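Local coordinates for molybdopterin biosynthesis Mog protein (Mycobacterium tuberculosis, PDB 2G4R) that probably acts in molybdenum cofactor biosynthesis, binding molybdopterin and, as in related MogA proteins, preparing it for metal insertion by adenylylation, at residues V10-S13 against R14-A17; D78-P81 against E82-A86. All blocks are in the same frame, centred on the assembly; numbering follows the deposited sequence.

Interaction 1 of 2, residues V10-S13 against R14-A17; sequences VVSS and RAAA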
loop_
_atom_site.group_PDB
_atom_site.type_symbol
_atom_site.label_atom_id
_atom_site.label_comp_id
_atom_site.label_asym_id
_atom_site.label_seq_id
_atom_site.Cartn_x
_atom_site.Cartn_y
_atom_site.Cartn_z
ATOM N N VAL A 10 -5.348 3.573 -8.679
ATOM C CA VAL A 10 -4.682 4.813 -8.307
ATOM C C VAL A 10 -3.214 4.482 -8.094
ATOM O O VAL A 10 -2.875 3.591 -7.292
ATOM C CB VAL A 10 -5.300 5.386 -7.023
ATOM C CG1 VAL A 10 -4.616 6.697 -6.644
ATOM C CG2 VAL A 10 -6.798 5.572 -7.181
ATOM N N VAL A 11 -2.344 5.197 -8.804
ATOM C CA VAL A 11 -0.887 4.969 -8.760
ATOM C C VAL A 11 -0.189 6.013 -7.894
ATOM O O VAL A 11 -0.061 7.174 -8.267
ATOM C CB VAL A 11 -0.261 4.965 -10.188
ATOM C CG1 VAL A 11 1.238 4.460 -10.166
ATOM C CG2 VAL A 11 -1.139 4.127 -11.175
ATOM N N SER A 12 0.264 5.594 -6.727
ATOM C CA SER A 12 1.008 6.456 -5.843
ATOM C C SER A 12 1.710 5.556 -4.835
ATOM O O SER A 12 1.070 4.810 -4.070
ATOM C CB SER A 12 0.070 7.415 -5.111
ATOM O OG SER A 12 0.734 8.070 -4.022
ATOM N N SER A 13 3.023 5.621 -4.829
ATOM C CA SER A 13 3.790 4.757 -3.928
ATOM C C SER A 13 3.526 5.140 -2.475
ATOM O O SER A 13 3.299 4.251 -1.630
ATOM C CB SER A 13 5.279 4.810 -4.269
ATOM O OG SER A 13 5.519 4.251 -5.561
ATOM N N ARG A 14 3.472 6.440 -2.179
ATOM C CA ARG A 14 3.113 6.876 -0.807
ATOM C C ARG A 14 1.729 6.445 -0.401
ATOM O O ARG A 14 1.534 5.890 0.689
ATOM C CB ARG A 14 3.199 8.395 -0.658
ATOM C CG ARG A 14 4.647 8.913 -0.728
ATOM C CD ARG A 14 4.694 10.421 -0.970
ATOM N NE ARG A 14 6.033 10.879 -1.349
ATOM C CZ ARG A 14 6.846 11.670 -0.630
ATOM N NH1 ARG A 14 6.516 12.155 0.578
ATOM N NH2 ARG A 14 8.032 11.998 -1.146
ATOM N N ALA A 15 0.752 6.692 -1.270
ATOM C CA ALA A 15 -0.647 6.323 -0.912
ATOM C C ALA A 15 -0.798 4.812 -0.769
ATOM O O ALA A 15 -1.489 4.314 0.136
ATOM C CB ALA A 15 -1.638 6.888 -1.911
ATOM N N ALA A 16 -0.099 4.069 -1.617
ATOM C CA ALA A 16 -0.203 2.606 -1.616
ATOM C C ALA A 16 0.374 2.004 -0.296
ATOM O O ALA A 16 -0.101 0.987 0.212
ATOM C CB ALA A 16 0.526 2.043 -2.846
ATOM N N ALA A 17 1.379 2.684 0.255
ATOM C CA ALA A 17 1.987 2.325 1.527
ATOM C C ALA A 17 1.142 2.770 2.721
ATOM O O ALA A 17 1.525 2.508 3.854
ATOM C CB ALA A 17 3.390 2.912 1.627
#

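Interaction 2 of 2, residues D78-P81 against E82-A86; sequences DTTP and EHTVA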
loop_
_atom_site.group_PDB
_atom_site.type_symbol
_atom_site.label_atom_id
_atom_site.label_comp_id
_atom_site.label_asym_id
_atom_site.label_seq_id
_atom_site.Cartn_x
_atom_site.Cartn_y
_atom_site.Cartn_z
ATOM N N ASP A 78 7.392 8.413 -12.846
ATOM C CA ASP A 78 6.104 8.306 -13.561
ATOM C C ASP A 78 6.199 7.336 -14.721
ATOM O O ASP A 78 6.700 7.707 -15.764
ATOM C CB ASP A 78 5.719 9.664 -14.141
ATOM C CG ASP A 78 5.394 10.679 -13.098
ATOM O OD1 ASP A 78 4.794 10.344 -12.074
ATOM O OD2 ASP A 78 5.725 11.838 -13.335
ATOM N N THR A 79 5.746 6.103 -14.547
ATOM C CA THR A 79 5.773 5.113 -15.620
ATOM C C THR A 79 4.403 4.492 -15.950
ATOM O O THR A 79 4.331 3.466 -16.591
ATOM C CB THR A 79 6.786 3.991 -15.258
ATOM O OG1 THR A 79 6.410 3.406 -14.006
ATOM C CG2 THR A 79 8.201 4.589 -15.141
ATOM N N THR A 80 3.301 5.121 -15.536
ATOM C CA THR A 80 1.972 4.598 -15.820
ATOM C C THR A 80 1.762 4.403 -17.355
ATOM O O THR A 80 1.242 3.372 -17.775
ATOM C CB THR A 80 0.846 5.453 -15.137
ATOM O OG1 THR A 80 0.969 5.449 -13.685
ATOM C CG2 THR A 80 -0.530 4.928 -15.510
ATOM N N PRO A 81 2.127 5.391 -18.194
ATOM C CA PRO A 81 1.861 5.290 -19.664
ATOM C C PRO A 81 2.586 4.071 -20.263
ATOM O O PRO A 81 2.023 3.308 -21.014
ATOM C CB PRO A 81 2.502 6.588 -20.201
ATOM C CG PRO A 81 2.507 7.490 -19.095
ATOM C CD PRO A 81 2.784 6.654 -17.882
ATOM N N GLU A 82 3.828 3.863 -19.855
ATOM C CA GLU A 82 4.586 2.692 -20.298
ATOM C C GLU A 82 3.936 1.393 -19.930
ATOM O O GLU A 82 3.794 0.515 -20.776
ATOM C CB GLU A 82 6.021 2.710 -19.722
ATOM C CG GLU A 82 6.967 3.678 -20.348
ATOM C CD GLU A 82 6.761 5.147 -19.949
ATOM O OE1 GLU A 82 6.009 5.468 -18.995
ATOM O OE2 GLU A 82 7.376 5.999 -20.630
ATOM N N HIS A 83 3.590 1.221 -18.662
ATOM C CA HIS A 83 2.894 0.015 -18.233
ATOM C C HIS A 83 1.535 -0.227 -18.904
ATOM O O HIS A 83 1.157 -1.390 -19.116
ATOM C CB HIS A 83 2.771 -0.085 -16.717
ATOM C CG HIS A 83 4.058 -0.408 -16.045
ATOM N ND1 HIS A 83 4.524 -1.702 -15.911
ATOM C CD2 HIS A 83 5.022 0.396 -15.538
ATOM C CE1 HIS A 83 5.709 -1.678 -15.320
ATOM N NE2 HIS A 83 6.018 -0.422 -15.049
ATOM N N THR A 84 0.811 0.861 -19.208
ATOM C CA THR A 84 -0.493 0.817 -19.874
ATOM C C THR A 84 -0.308 0.387 -21.338
ATOM O O THR A 84 -1.008 -0.523 -21.827
ATOM C CB THR A 84 -1.173 2.226 -19.777
ATOM O OG1 THR A 84 -1.251 2.632 -18.394
ATOM C CG2 THR A 84 -2.559 2.271 -20.393
ATOM N N VAL A 85 0.595 1.071 -22.036
ATOM C CA VAL A 85 0.905 0.723 -23.420
ATOM C C VAL A 85 1.304 -0.764 -23.511
ATOM O O VAL A 85 0.915 -1.429 -24.465
ATOM C CB VAL A 85 2.046 1.566 -24.025
ATOM C CG1 VAL A 85 2.546 0.955 -25.432
ATOM C CG2 VAL A 85 1.631 3.047 -24.194
ATOM N N ALA A 86 2.057 -1.270 -22.532
ATOM C CA ALA A 86 2.499 -2.676 -22.574
ATOM C C ALA A 86 1.321 -3.627 -22.570
ATOM O O ALA A 86 1.347 -4.625 -23.261
ATOM C CB ALA A 86 3.449 -3.006 -21.376
#

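Interaction 1 of 2, residues V10-S13 against R14-A17
S12 caps the N-terminus of the short helix 13-16, OG reaching forward to accept from A15 N at 3.1 Å, with an N-H...O angle of 162°. The serine torsion makes this possible, because OG stands anti to the backbone N (chi1 167°) and beside the carbonyl carbon, on the side where the chain turns into the helix. From there the hydroxyl also lies against the methyl of A15, OG to CB 3.4 Å, while S12 CB packs on the same methyl. S12 O accepts from A16 N, four residues on, at 2.8 Å, and A16 CB rests 3.1 Å from that oxygen. A17 N bonds in the same way to S13 O at 3.1 Å. The side chains of S13 and R14 set off away from the contact, though the CB of each still touches it; S13 OG bonds to D47 N, and R14 touches Y20. P26 of a second subunit packs on S13, and D23 of that subunit on A17. This strand-to-helix junction lies at the C-terminal end of strand 6-11, within the probable molybdopterin-binding domain, and the methyls of A15 and A16 lean on V44 of strand 43-45, which runs parallel to strand 6-11.

Interaction 2 of 2, residues D78-P81 against E82-A86
T79 and H83 send their side chains out together, so that the threonine hydroxyl meets the imidazole at its edge, in the ring plane, with OG1 3.7 Å from H83 CD2. T79 OG1 sits between its backbone N and carbonyl carbon, and this chi1 of 58° brings it to the ring edge. In the backbone, H83 N donates to T79 O at 3.1 Å in an almost straight bond of 178°, and CD2 of the same ring lies 3.3 Å from that oxygen. Two further backbone bonds wind the first turn, T84 N to T80 O and V85 N to P81 O, the latter 2.8 Å long. T79 is the N-cap residue of helix 80-87, although its side chain makes no capping bond; the helix follows the loop after parallel strand 65-69 and has proline in its first turn, where the missing N-H costs no helical bond. Among the polar side chains, T84 OG1 lies 2.7 Å from T80 O and is also bonded to N127, so two acceptors compete for its proton; T80 OG1 bonds to G70 O. The chain of E82 bends at chi2 (75°), folding its carboxylate back toward the N-terminus: OE1 comes 3.4 Å from T79 CA, while OE2 forms a salt bridge with R114. In van der Waals contact, V85 CG2 rests 3.2 Å from P81 O, and T80 CG2 lies near the hydroxyl of T84.

Both interactions are helix starts that follow parallel strands of the same sheet: interaction 1 continues from strand 6-11, and interaction 2 comes after the adjacent strand 65-69. Their centres are about 16 Å apart, but they meet where V11 CG2 packs 3.5 Å from T80 OG1. The backbone adds a route between them, since V11 bonds to S69 at the end of strand 65-69, while T80 bonds to G71 just beyond it. G70 and G71 belong to a glycine-rich loop that, as in related MogA-type proteins, probably lies at the molybdopterin site. Interaction 1 adjoins other subunits of the trimer; no other chain of the assembly touches interaction 2, whose inner side packs on helix 49-60 and strand 123-128.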